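Local coordinates for protein involved in catabolism of external DNA (Legionella pneumophila subsp. pneumophila, PDB 2OO3) that probably methylates N6 of one adenine in 23S ribosomal RNA, using S-adenosyl-L-methionine as methyl donor, at residues Glu207-Leu210 against Arg211-Glu215; Asn244-Tyr247 against Thr248-Ser251; Val147-Leu150 against Asn151-Leu154; Arg171-Glu174 against Tyr175-Ile178; Leu23-Leu26 against Leu27-Leu30. One frame throughout, in Å; residues are numbered along the deposited sequence.

Contact 1: Glu207-Leu210 against Arg211-Glu215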
loop_
_atom_site.group_PDB
_atom_site.type_symbol
_atom_site.label_atom_id
_atom_site.label_comp_id
_atom_site.label_asym_id
_atom_site.label_seq_id
_atom_site.Cartn_x
_atom_site.Cartn_y
_atom_site.Cartn_z
ATOM N N GLU A 207 -10.401 9.157 12.802
ATOM C CA GLU A 207 -11.751 8.665 13.037
ATOM C C GLU A 207 -12.775 9.303 12.081
ATOM O O GLU A 207 -13.756 8.651 11.688
ATOM C CB GLU A 207 -12.181 8.877 14.498
ATOM C CG GLU A 207 -11.492 7.942 15.532
ATOM C CD GLU A 207 -11.775 6.447 15.265
ATOM O OE1 GLU A 207 -12.845 6.110 14.737
ATOM O OE2 GLU A 207 -10.917 5.599 15.544
ATOM N N GLN A 208 -12.561 10.575 11.719
ATOM C CA GLN A 208 -13.454 11.240 10.757
ATOM C C GLN A 208 -13.290 10.671 9.346
ATOM O O GLN A 208 -14.270 10.496 8.600
ATOM C CB GLN A 208 -13.241 12.749 10.765
ATOM C CG GLN A 208 -13.792 13.420 12.073
ATOM C CD GLN A 208 -13.264 14.830 12.237
ATOM O OE1 GLN A 208 -13.766 15.751 11.599
ATOM N NE2 GLN A 208 -12.233 15.005 13.082
ATOM N N PHE A 209 -12.044 10.400 8.993
ATOM C CA PHE A 209 -11.698 9.700 7.743
ATOM C C PHE A 209 -12.386 8.328 7.726
ATOM O O PHE A 209 -13.095 7.980 6.768
ATOM C CB PHE A 209 -10.162 9.566 7.675
ATOM C CG PHE A 209 -9.647 8.642 6.577
ATOM C CD1 PHE A 209 -9.414 9.126 5.293
ATOM C CD2 PHE A 209 -9.372 7.294 6.850
ATOM C CE1 PHE A 209 -8.913 8.267 4.269
ATOM C CE2 PHE A 209 -8.894 6.430 5.831
ATOM C CZ PHE A 209 -8.665 6.922 4.552
ATOM N N LEU A 210 -12.204 7.556 8.798
ATOM C CA LEU A 210 -12.775 6.211 8.855
ATOM C C LEU A 210 -14.335 6.192 8.786
ATOM O O LEU A 210 -14.917 5.276 8.196
ATOM C CB LEU A 210 -12.279 5.473 10.110
ATOM C CG LEU A 210 -10.797 5.072 10.160
ATOM C CD1 LEU A 210 -10.480 4.457 11.501
ATOM C CD2 LEU A 210 -10.451 4.096 9.003
ATOM N N ARG A 211 -15.003 7.209 9.339
ATOM C CA ARG A 211 -16.472 7.260 9.279
ATOM C C ARG A 211 -16.925 7.435 7.829
ATOM O O ARG A 211 -17.887 6.780 7.383
ATOM C CB ARG A 211 -17.046 8.375 10.171
ATOM C CG ARG A 211 -18.619 8.485 10.138
ATOM C CD ARG A 211 -19.143 9.525 11.161
ATOM N NE ARG A 211 -18.893 9.137 12.555
ATOM C CZ ARG A 211 -19.627 8.262 13.250
ATOM N NH1 ARG A 211 -20.680 7.668 12.696
ATOM N NH2 ARG A 211 -19.302 7.969 14.503
ATOM N N LYS A 212 -16.223 8.283 7.083
ATOM C CA LYS A 212 -16.505 8.442 5.651
ATOM C C LYS A 212 -16.200 7.167 4.859
ATOM O O LYS A 212 -16.990 6.788 4.016
ATOM C CB LYS A 212 -15.736 9.624 5.030
ATOM C CG LYS A 212 -16.037 10.960 5.659
ATOM C CD LYS A 212 -17.527 11.121 5.961
ATOM C CE LYS A 212 -18.267 11.798 4.833
ATOM N NZ LYS A 212 -19.635 12.193 5.282
ATOM N N MET A 213 -15.084 6.500 5.152
ATOM C CA MET A 213 -14.764 5.233 4.467
ATOM C C MET A 213 -15.856 4.187 4.738
ATOM O O MET A 213 -16.279 3.447 3.835
ATOM C CB MET A 213 -13.395 4.676 4.914
ATOM C CG MET A 213 -12.192 5.489 4.400
ATOM S SD MET A 213 -12.120 5.847 2.580
ATOM C CE MET A 213 -12.306 4.169 1.888
ATOM N N ARG A 214 -16.332 4.154 5.982
ATOM C CA ARG A 214 -17.331 3.158 6.372
ATOM C C ARG A 214 -18.629 3.314 5.595
ATOM O O ARG A 214 -19.250 2.323 5.242
ATOM C CB ARG A 214 -17.560 3.176 7.880
ATOM C CG ARG A 214 -18.050 1.868 8.441
ATOM C CD ARG A 214 -17.455 1.562 9.857
ATOM N NE ARG A 214 -17.337 2.754 10.688
ATOM C CZ ARG A 214 -16.204 3.206 11.237
ATOM N NH1 ARG A 214 -15.057 2.534 11.099
ATOM N NH2 ARG A 214 -16.231 4.327 11.970
ATOM N N GLU A 215 -18.999 4.542 5.262
ATOM C CA GLU A 215 -20.225 4.802 4.498
ATOM C C GLU A 215 -20.250 4.276 3.050
ATOM O O GLU A 215 -21.330 4.086 2.475
ATOM C CB GLU A 215 -20.534 6.304 4.533
ATOM C CG GLU A 215 -20.812 6.802 5.974
ATOM C CD GLU A 215 -20.886 8.322 6.090
ATOM O OE1 GLU A 215 -20.763 9.028 5.052
ATOM O OE2 GLU A 215 -21.050 8.817 7.227
HETATM O O HOH W 1 -15.014 6.683 12.992
#
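A Met-aromatic contact one turn apart marks the buried flank of helix 203-216, where Phe209 and Met213 meet in the i to i+4 relation. CG of Met213 sits over one face of the Phe209 ring, displaced toward its rim, 4.0 Å from the centroid, so a polarised methylene rests on the pi cloud as a CH-pi contact. The thioether follows more obliquely, Met213 SD lying 4.6 Å from the same centroid. Bends at chi2 (-52°) and chi3 (-53°) fold the methionine chain back on itself, a compact shape that a flexible, unbranched residue adopts easily. Beneath them the backbone bond from Met213 N to Phe209 O measures 3.0 Å. The outer flank is polar. Leu210 O accepts Arg214 N and also lies over the centre of the Arg214 guanidinium. A water donates to both Glu207 O (2.7 Å) and Glu207 OE1 (2.8 Å) and weakly accepts from Arg214 NH2 in the guanidinium plane, joining two opposite charges that do not touch directly; Glu207 OE2 has its own salt bridge with Lys203. Phe209 and Met213 face Val196 and Pro179, while Leu210 meets Trp241: the division of an amphipathic helix packed on the central sheet of a Rossmann-like methyltransferase.

Contact 2: Asn244-Tyr247 against Thr248-Ser251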
loop_
_atom_site.group_PDB
_atom_site.type_symbol
_atom_site.label_atom_id
_atom_site.label_comp_id
_atom_site.label_asym_id
_atom_site.label_seq_id
_atom_site.Cartn_x
_atom_site.Cartn_y
_atom_site.Cartn_z
ATOM N N ASN A 244 -13.818 -4.591 -1.014
ATOM C CA ASN A 244 -13.807 -5.837 -1.773
ATOM C C ASN A 244 -12.544 -6.654 -1.527
ATOM O O ASN A 244 -11.874 -7.083 -2.470
ATOM C CB ASN A 244 -14.059 -5.527 -3.253
ATOM C CG ASN A 244 -15.468 -4.958 -3.471
ATOM O OD1 ASN A 244 -16.431 -5.382 -2.808
ATOM N ND2 ASN A 244 -15.591 -3.998 -4.375
ATOM N N PRO A 245 -12.198 -6.872 -0.242
ATOM C CA PRO A 245 -10.973 -7.619 -0.051
ATOM C C PRO A 245 -11.123 -9.082 -0.506
ATOM O O PRO A 245 -12.251 -9.631 -0.500
ATOM C CB PRO A 245 -10.743 -7.544 1.460
ATOM C CG PRO A 245 -12.142 -7.407 2.041
ATOM C CD PRO A 245 -12.841 -6.499 1.039
ATOM N N PRO A 246 -10.003 -9.704 -0.913
ATOM C CA PRO A 246 -10.024 -11.073 -1.401
ATOM C C PRO A 246 -10.388 -12.058 -0.334
ATOM O O PRO A 246 -10.176 -11.821 0.886
ATOM C CB PRO A 246 -8.584 -11.320 -1.823
ATOM C CG PRO A 246 -8.007 -9.902 -2.062
ATOM C CD PRO A 246 -8.643 -9.144 -0.942
ATOM N N TYR A 247 -11.031 -13.111 -0.822
ATOM C CA TYR A 247 -11.059 -14.416 -0.211
ATOM C C TYR A 247 -9.740 -14.810 0.461
ATOM O O TYR A 247 -8.681 -14.964 -0.205
ATOM C CB TYR A 247 -11.364 -15.462 -1.307
ATOM C CG TYR A 247 -11.821 -16.802 -0.767
ATOM C CD1 TYR A 247 -12.899 -16.888 0.135
ATOM C CD2 TYR A 247 -11.174 -17.991 -1.150
ATOM C CE1 TYR A 247 -13.325 -18.132 0.642
ATOM C CE2 TYR A 247 -11.587 -19.232 -0.656
ATOM C CZ TYR A 247 -12.660 -19.293 0.237
ATOM O OH TYR A 247 -13.073 -20.519 0.711
ATOM N N THR A 248 -9.833 -14.989 1.769
ATOM C CA THR A 248 -8.753 -15.467 2.625
ATOM C C THR A 248 -7.811 -14.359 3.112
ATOM O O THR A 248 -6.939 -14.614 3.947
ATOM C CB THR A 248 -7.916 -16.628 2.001
ATOM O OG1 THR A 248 -7.041 -16.094 0.994
ATOM C CG2 THR A 248 -8.819 -17.744 1.412
ATOM N N PHE A 249 -7.988 -13.134 2.616
ATOM C CA PHE A 249 -7.090 -12.031 2.988
ATOM C C PHE A 249 -7.139 -11.680 4.488
ATOM O O PHE A 249 -6.101 -11.461 5.086
ATOM C CB PHE A 249 -7.385 -10.781 2.128
ATOM C CG PHE A 249 -6.582 -9.582 2.522
ATOM C CD1 PHE A 249 -5.284 -9.418 2.052
ATOM C CD2 PHE A 249 -7.114 -8.635 3.389
ATOM C CE1 PHE A 249 -4.529 -8.297 2.420
ATOM C CE2 PHE A 249 -6.374 -7.532 3.784
ATOM C CZ PHE A 249 -5.065 -7.369 3.306
ATOM N N PRO A 250 -8.357 -11.561 5.093
ATOM C CA PRO A 250 -8.417 -11.333 6.537
ATOM C C PRO A 250 -7.558 -12.280 7.382
ATOM O O PRO A 250 -6.840 -11.803 8.250
ATOM C CB PRO A 250 -9.919 -11.445 6.858
ATOM C CG PRO A 250 -10.567 -10.864 5.643
ATOM C CD PRO A 250 -9.712 -11.504 4.503
ATOM N N SER A 251 -7.580 -13.587 7.124
ATOM C CA SER A 251 -6.755 -14.475 7.917
ATOM C C SER A 251 -5.277 -14.422 7.545
ATOM O O SER A 251 -4.438 -14.532 8.443
ATOM C CB SER A 251 -7.282 -15.924 7.937
ATOM O OG SER A 251 -7.359 -16.426 6.614
HETATM O O HOH W 2 -12.020 -13.894 2.793
#
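Pro246 and Phe249 lie side by side and point the same way, the pyrrolidine ring against the first carbon of the aromatic side chain: Pro246 CD is 3.7 Å from Phe249 CB. With CG opposite its own backbone N (chi1 175°), the phenylalanine carries its ring back along the incoming chain, where Pro245 CB approaches CD2 of Phe249 at 4.3 Å in an oblique, purely apolar contact. Two prolines suit this place because their rings are apolar and their fixed phi values keep the approach to the turn extended.

The turn itself is a type II beta turn from Pro246 to Phe249, closed by Phe249 N donating to Pro246 O over 3.1 Å with the donor well above the carbonyl plane. It leads from strand 237-243 into helix 249-263, and Thr248 stands at the N-cap position without making a capping bond through its side chain. Its CG2, opposite the carbonyl carbon, comes over one face of the Tyr247 ring, offset toward the rim and 3.8 Å from the centroid, a CH-pi contact; Thr248 is so tightly placed against Tyr247 O that the detail of its side chain is doubtful. Tyr247 turns CG away from its own N (chi1 -163°), which brings the ring alongside the next residue. A water accepts from Thr248 N at 2.7 Å and donates only weakly to Pro246 O. Pro250 suits the first turn, where a backbone N-H has no carbonyl within the helix to bond, and its CD lies 3.7 Å from Pro246 O. On the inner side Pro246 packs on Leu26 and Tyr29, and Phe249 reaches Val221 and Thr22.

Contact 3: Val147-Leu150 against Asn151-Leu154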
loop_
_atom_site.group_PDB
_atom_site.type_symbol
_atom_site.label_atom_id
_atom_site.label_comp_id
_atom_site.label_asym_id
_atom_site.label_seq_id
_atom_site.Cartn_x
_atom_site.Cartn_y
_atom_site.Cartn_z
ATOM N N VAL A 147 -5.568 11.534 -7.560
ATOM C CA VAL A 147 -6.873 11.506 -6.907
ATOM C C VAL A 147 -7.978 12.003 -7.871
ATOM O O VAL A 147 -9.058 11.416 -7.940
ATOM C CB VAL A 147 -6.836 12.298 -5.565
ATOM C CG1 VAL A 147 -8.232 12.363 -4.897
ATOM C CG2 VAL A 147 -5.846 11.609 -4.595
ATOM N N SER A 148 -7.662 13.052 -8.637
ATOM C CA SER A 148 -8.542 13.565 -9.677
ATOM C C SER A 148 -8.717 12.552 -10.808
ATOM O O SER A 148 -9.783 12.483 -11.394
ATOM C CB SER A 148 -8.051 14.945 -10.185
ATOM O OG SER A 148 -6.984 14.813 -11.129
ATOM N N LYS A 149 -7.709 11.724 -11.067
ATOM C CA LYS A 149 -7.784 10.706 -12.128
ATOM C C LYS A 149 -8.733 9.548 -11.882
ATOM O O LYS A 149 -9.189 8.908 -12.852
ATOM C CB LYS A 149 -6.403 10.117 -12.444
ATOM C CG LYS A 149 -5.610 10.904 -13.443
ATOM C CD LYS A 149 -6.267 10.881 -14.801
ATOM C CE LYS A 149 -5.495 11.707 -15.810
ATOM N NZ LYS A 149 -6.287 11.800 -17.067
ATOM N N LEU A 150 -9.010 9.248 -10.611
ATOM C CA LEU A 150 -9.977 8.213 -10.273
ATOM C C LEU A 150 -11.263 8.336 -11.119
ATOM O O LEU A 150 -11.743 7.354 -11.706
ATOM C CB LEU A 150 -10.303 8.252 -8.782
ATOM C CG LEU A 150 -9.226 7.750 -7.821
ATOM C CD1 LEU A 150 -9.682 7.891 -6.383
ATOM C CD2 LEU A 150 -8.889 6.281 -8.123
ATOM N N ASN A 151 -11.791 9.554 -11.208
ATOM C CA ASN A 151 -13.028 9.805 -11.914
ATOM C C ASN A 151 -12.955 9.473 -13.412
ATOM O O ASN A 151 -13.901 8.940 -13.969
ATOM C CB ASN A 151 -13.437 11.262 -11.660
ATOM C CG ASN A 151 -14.771 11.648 -12.307
ATOM O OD1 ASN A 151 -14.861 12.712 -12.960
ATOM N ND2 ASN A 151 -15.818 10.826 -12.103
ATOM N N ALA A 152 -11.810 9.744 -14.042
ATOM C CA ALA A 152 -11.656 9.597 -15.493
ATOM C C ALA A 152 -11.386 8.169 -15.963
ATOM O O ALA A 152 -11.717 7.817 -17.116
ATOM C CB ALA A 152 -10.536 10.509 -15.992
ATOM N N LEU A 153 -10.768 7.363 -15.089
ATOM C CA LEU A 153 -10.184 6.080 -15.482
ATOM C C LEU A 153 -11.010 4.875 -15.086
ATOM O O LEU A 153 -10.659 3.762 -15.458
ATOM C CB LEU A 153 -8.772 5.915 -14.894
ATOM C CG LEU A 153 -7.741 6.970 -15.322
ATOM C CD1 LEU A 153 -6.446 6.737 -14.619
ATOM C CD2 LEU A 153 -7.527 6.948 -16.828
ATOM N N LEU A 154 -12.100 5.090 -14.340
ATOM C CA LEU A 154 -12.914 3.985 -13.834
ATOM C C LEU A 154 -14.366 4.154 -14.316
ATOM O O LEU A 154 -14.827 5.301 -14.462
ATOM C CB LEU A 154 -12.828 3.909 -12.303
ATOM C CG LEU A 154 -11.442 3.746 -11.660
ATOM C CD1 LEU A 154 -11.545 3.781 -10.144
ATOM C CD2 LEU A 154 -10.777 2.428 -12.081
#
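Lys149 and Leu153 cross one turn apart, and the lysine can be followed outward. Its CB lies 4.0 Å from CD1 of Leu153. A bend at chi2 (-66°) turns the chain so that CD also lies near Leu153 CD1, at 4.2 Å. Beyond this the chain runs extended to NZ. A lysine fits here because its aliphatic part packs on leucine while the amine can stay at the partly exposed surface, where in this crystal it forms a salt bridge with a sulfate, probably from the crystallisation liquor. Beneath it, Lys149 O takes Leu153 N at 3.1 Å and, more weakly, Ala152 N at 3.0 Å, a sharing that accompanies the tightening of the last turn. The inner pair is Leu150 and Leu154, side by side and pointing the same way, with Leu150 CD2 to Leu154 CD1 at 4.2 Å; only a weak bond joins Leu154 N to Leu150 O. Both leucines rest on Ile163 of strand 161-165, Leu150 also on Leu40 and Leu154 on Phe38. Ser148 OG bonds back to Asp145 O. This short, weakly bonded helix packs on the parallel strands of a Rossmann-like fold, its start at Asp145 and Gly146, both predicted to bind S-adenosyl-L-methionine.

Contact 4: Arg171-Glu174 against Tyr175-Ile178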
loop_
_atom_site.group_PDB
_atom_site.type_symbol
_atom_site.label_atom_id
_atom_site.label_comp_id
_atom_site.label_asym_id
_atom_site.label_seq_id
_atom_site.Cartn_x
_atom_site.Cartn_y
_atom_site.Cartn_z
ATOM N N ARG A 171 -1.747 17.707 3.957
ATOM C CA ARG A 171 -2.868 18.627 4.236
ATOM C C ARG A 171 -3.974 17.891 4.997
ATOM O O ARG A 171 -4.354 16.768 4.649
ATOM C CB ARG A 171 -3.440 19.270 2.968
ATOM C CG ARG A 171 -2.398 20.073 2.117
ATOM C CD ARG A 171 -2.974 20.582 0.790
ATOM N NE ARG A 171 -3.280 19.489 -0.143
ATOM C CZ ARG A 171 -4.508 19.026 -0.388
ATOM N NH1 ARG A 171 -5.566 19.567 0.212
ATOM N NH2 ARG A 171 -4.672 18.019 -1.235
ATOM N N LYS A 172 -4.492 18.545 6.029
ATOM C CA LYS A 172 -5.590 18.033 6.828
ATOM C C LYS A 172 -6.762 17.703 5.904
ATOM O O LYS A 172 -7.480 16.711 6.102
ATOM C CB LYS A 172 -5.995 19.135 7.815
ATOM C CG LYS A 172 -7.119 18.846 8.736
ATOM C CD LYS A 172 -7.376 20.160 9.447
ATOM C CE LYS A 172 -8.767 20.336 9.901
ATOM N NZ LYS A 172 -8.800 21.439 10.910
ATOM N N GLU A 173 -6.945 18.523 4.873
ATOM C CA GLU A 173 -8.108 18.337 3.998
ATOM C C GLU A 173 -8.075 17.000 3.240
ATOM O O GLU A 173 -9.109 16.527 2.794
ATOM C CB GLU A 173 -8.258 19.526 3.042
ATOM C CG GLU A 173 -8.611 20.881 3.755
ATOM C CD GLU A 173 -7.446 21.531 4.572
ATOM O OE1 GLU A 173 -6.246 21.285 4.256
ATOM O OE2 GLU A 173 -7.759 22.309 5.531
ATOM N N GLU A 174 -6.892 16.393 3.111
ATOM C CA GLU A 174 -6.763 15.069 2.465
ATOM C C GLU A 174 -7.616 13.995 3.142
ATOM O O GLU A 174 -8.052 13.021 2.498
ATOM C CB GLU A 174 -5.301 14.643 2.413
ATOM C CG GLU A 174 -4.466 15.544 1.484
ATOM C CD GLU A 174 -3.019 15.069 1.344
ATOM O OE1 GLU A 174 -2.822 13.890 0.958
ATOM O OE2 GLU A 174 -2.089 15.875 1.632
ATOM N N TYR A 175 -7.863 14.166 4.445
ATOM C CA TYR A 175 -8.635 13.178 5.201
ATOM C C TYR A 175 -10.119 13.192 4.817
ATOM O O TYR A 175 -10.850 12.254 5.122
ATOM C CB TYR A 175 -8.517 13.444 6.697
ATOM C CG TYR A 175 -7.199 13.073 7.329
ATOM C CD1 TYR A 175 -6.982 11.783 7.833
ATOM C CD2 TYR A 175 -6.204 14.014 7.475
ATOM C CE1 TYR A 175 -5.767 11.450 8.470
ATOM C CE2 TYR A 175 -4.978 13.692 8.076
ATOM C CZ TYR A 175 -4.772 12.426 8.585
ATOM O OH TYR A 175 -3.562 12.151 9.191
ATOM N N LYS A 176 -10.570 14.275 4.191
ATOM C CA LYS A 176 -11.916 14.298 3.593
ATOM C C LYS A 176 -11.916 14.203 2.071
ATOM O O LYS A 176 -12.853 13.625 1.502
ATOM C CB LYS A 176 -12.752 15.494 4.068
ATOM C CG LYS A 176 -12.158 16.805 3.847
ATOM C CD LYS A 176 -13.247 17.885 3.945
ATOM C CE LYS A 176 -12.753 19.198 3.326
ATOM N NZ LYS A 176 -11.907 19.915 4.325
ATOM N N GLU A 177 -10.877 14.734 1.412
ATOM C CA GLU A 177 -10.788 14.599 -0.056
ATOM C C GLU A 177 -10.745 13.128 -0.496
ATOM O O GLU A 177 -11.378 12.728 -1.459
ATOM C CB GLU A 177 -9.551 15.301 -0.574
ATOM C CG GLU A 177 -9.648 16.816 -0.466
ATOM C CD GLU A 177 -8.338 17.528 -0.711
ATOM O OE1 GLU A 177 -7.304 16.849 -0.913
ATOM O OE2 GLU A 177 -8.345 18.782 -0.712
ATOM N N ILE A 178 -9.957 12.336 0.222
ATOM C CA ILE A 178 -9.688 10.956 -0.173
ATOM C C ILE A 178 -10.939 10.089 -0.126
ATOM O O ILE A 178 -11.274 9.486 -1.139
ATOM C CB ILE A 178 -8.479 10.352 0.632
ATOM C CG1 ILE A 178 -7.183 11.040 0.179
ATOM C CG2 ILE A 178 -8.412 8.842 0.492
ATOM C CD1 ILE A 178 -6.828 10.874 -1.309
#
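Arg171 grips Glu177 end-on with two nitrogens, one to each carboxylate oxygen: NH1 donates to Glu177 OE2 over 3.0 Å and NH2 to Glu177 OE1 over 2.9 Å. Both oxygens are met on their syn sides, yet the pairing is not flat, since the guanidinium and carboxylate planes stand 41° apart. Extended beyond CG, Glu177 reaches back from the first turn of helix 174-188, while a bend at chi3 (-68°) turns the arginine head to meet it. CG of Glu174 lies over one face of that head.

Glu174 satisfies main-chain donors instead. Its OE2 accepts Arg171 N at 3.0 Å in a nearly straight bond, approached on the anti side and out of the carboxylate plane, and its OE1 accepts the N-H of Tyr169. One buried carboxylate thus serves two amides of the preceding loop. A type I beta turn, Arg171 to Glu174, closes with Glu174 N on Arg171 O, and Lys172 O takes Tyr175 N. Glu173 O accepts two donors: Glu177 N in the carbonyl plane at 2.9 Å and Lys176 N from above it at 3.0 Å. Ile178 N is spent on Glu174 O. Lys172 O also lies at the edge of the Tyr175 ring, in its plane, and that ring meets the ring of Tyr169.

Because glutamates at a helix start lie near its positive end, Glu174 and Glu177 are probably stabilised as carboxylates there; the pairing of Arg171 with Glu177, and of Glu174 with loop amides, ties the loop after strand 161-165 to the helix it leads into.

Contact 5: Leu23-Leu26 against Leu27-Leu30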
loop_
_atom_site.group_PDB
_atom_site.type_symbol
_atom_site.label_atom_id
_atom_site.label_comp_id
_atom_site.label_asym_id
_atom_site.label_seq_id
_atom_site.Cartn_x
_atom_site.Cartn_y
_atom_site.Cartn_z
ATOM N N LEU A 23 0.007 -4.831 -0.166
ATOM C CA LEU A 23 0.007 -4.783 -1.633
ATOM C C LEU A 23 0.409 -6.137 -2.249
ATOM O O LEU A 23 -0.275 -6.639 -3.132
ATOM C CB LEU A 23 0.961 -3.670 -2.113
ATOM C CG LEU A 23 1.149 -3.527 -3.628
ATOM C CD1 LEU A 23 -0.180 -3.312 -4.390
ATOM C CD2 LEU A 23 2.142 -2.365 -3.930
ATOM N N THR A 24 1.506 -6.740 -1.781
ATOM C CA THR A 24 1.954 -8.008 -2.368
ATOM C C THR A 24 0.903 -9.113 -2.257
ATOM O O THR A 24 0.767 -9.926 -3.182
ATOM C CB THR A 24 3.340 -8.505 -1.861
ATOM O OG1 THR A 24 3.248 -8.991 -0.513
ATOM C CG2 THR A 24 4.435 -7.402 -1.974
ATOM N N ARG A 25 0.145 -9.124 -1.156
ATOM C CA ARG A 25 -0.854 -10.189 -0.924
ATOM C C ARG A 25 -2.036 -9.937 -1.854
ATOM O O ARG A 25 -2.599 -10.880 -2.442
ATOM C CB ARG A 25 -1.302 -10.212 0.551
ATOM C CG ARG A 25 -0.134 -10.470 1.529
ATOM C CD ARG A 25 0.115 -11.955 1.842
ATOM N NE ARG A 25 -0.189 -12.933 0.794
ATOM C CZ ARG A 25 0.716 -13.567 0.044
ATOM N NH1 ARG A 25 2.005 -13.318 0.143
ATOM N NH2 ARG A 25 0.322 -14.442 -0.843
ATOM N N LEU A 26 -2.371 -8.655 -2.054
ATOM C CA LEU A 26 -3.473 -8.302 -2.958
ATOM C C LEU A 26 -3.125 -8.680 -4.394
ATOM O O LEU A 26 -3.957 -9.242 -5.096
ATOM C CB LEU A 26 -3.831 -6.803 -2.851
ATOM C CG LEU A 26 -4.393 -6.405 -1.461
ATOM C CD1 LEU A 26 -4.573 -4.908 -1.436
ATOM C CD2 LEU A 26 -5.757 -7.134 -1.178
ATOM N N LEU A 27 -1.889 -8.395 -4.803
ATOM C CA LEU A 27 -1.402 -8.710 -6.157
ATOM C C LEU A 27 -1.344 -10.217 -6.401
ATOM O O LEU A 27 -1.798 -10.695 -7.439
ATOM C CB LEU A 27 -0.032 -8.084 -6.404
ATOM C CG LEU A 27 -0.041 -6.533 -6.513
ATOM C CD1 LEU A 27 1.394 -6.067 -6.485
ATOM C CD2 LEU A 27 -0.732 -6.022 -7.753
ATOM N N ALA A 28 -0.835 -10.950 -5.407
ATOM C CA ALA A 28 -0.783 -12.408 -5.434
ATOM C C ALA A 28 -2.165 -13.013 -5.609
ATOM O O ALA A 28 -2.304 -14.018 -6.322
ATOM C CB ALA A 28 -0.121 -12.965 -4.174
ATOM N N TYR A 29 -3.191 -12.417 -4.989
ATOM C CA TYR A 29 -4.545 -12.981 -5.119
ATOM C C TYR A 29 -5.127 -12.710 -6.478
ATOM O O TYR A 29 -5.666 -13.620 -7.146
ATOM C CB TYR A 29 -5.504 -12.374 -4.110
ATOM C CG TYR A 29 -6.927 -12.902 -4.265
ATOM C CD1 TYR A 29 -7.275 -14.159 -3.760
ATOM C CD2 TYR A 29 -7.928 -12.141 -4.907
ATOM C CE1 TYR A 29 -8.585 -14.648 -3.869
ATOM C CE2 TYR A 29 -9.242 -12.616 -5.027
ATOM C CZ TYR A 29 -9.563 -13.865 -4.486
ATOM O OH TYR A 29 -10.862 -14.370 -4.583
ATOM N N LEU A 30 -5.045 -11.444 -6.889
ATOM C CA LEU A 30 -5.751 -11.020 -8.100
ATOM C C LEU A 30 -5.184 -11.623 -9.359
ATOM O O LEU A 30 -5.923 -11.850 -10.327
ATOM C CB LEU A 30 -5.792 -9.498 -8.205
ATOM C CG LEU A 30 -6.761 -8.784 -7.255
ATOM C CD1 LEU A 30 -6.608 -7.284 -7.457
ATOM C CD2 LEU A 30 -8.163 -9.199 -7.526
#
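Leu23 and Leu27 form a buried apolar pair, one turn apart and crossing at a slant: CD1 of Leu23 lies 3.8 Å from CD1 of Leu27, and CG of Leu23 approaches that methyl equally closely. The arrangement depends on different first torsions. Leu23 has CG opposite its own N (chi1 177°), which places CD1 on the side of the following turn, whereas Leu27 turns CG back beside its N (chi1 -69°), so the two branches converge. Leucine suits the site because its branched end fills a buried space with no polar atom to satisfy.

The second side-chain meeting brings Arg25 NH2 to Ala28 CB, obliquely, at 3.7 Å. The arginine chain bends at chi2 and chi3 to lay its head beside this small methyl, and alanine is slight enough to permit it. The charge of Arg25 is answered by two acids, NH1 in a salt bridge with Glu82 and NE in another with Glu252.

Behind these side chains runs the regular alpha-helical ladder, with Leu27 N on Leu23 O at 2.9 Å, Ala28 N on Thr24 O at 2.9 Å and Leu30 N on Leu26 O at 3.0 Å. Thr24 OG1 bonds to Ile21 O, tying a hydroxyl back into the helix.

Further out, Leu23 and Leu27 rest on Leu162 of strand 161-165, Leu26 on Leu193 and Cys195 of strand 193-200, and Ala28 on Gln109 of helix 102-109. Leu23 also touches Ser102, a predicted S-adenosyl-L-methionine ligand: a helix packed against the central sheet of a Rossmann-like methyltransferase.

In the fold
Contact 5 is the most buried of the five, with no exposed residue among those touching, and its chemistry is mainly leucine packing; the other four are partly buried, with polar groups on their outer flanks. Contacts 2 and 5 touch, the turn of one lying against helix 14-30 of the other. Contacts 1 and 3 lie on helices 203-216 and 146-153, which both pack on helix 174-188, the helix of contact 4: Phe209 packs on Ile178 and Val147 on the same isoleucine. Contacts 4 and 5 lie on opposite sides of the chain's centre. A two-pronged salt bridge distinguishes contact 4, a water bridge marks contact 1, and a sulfate marks contact 3.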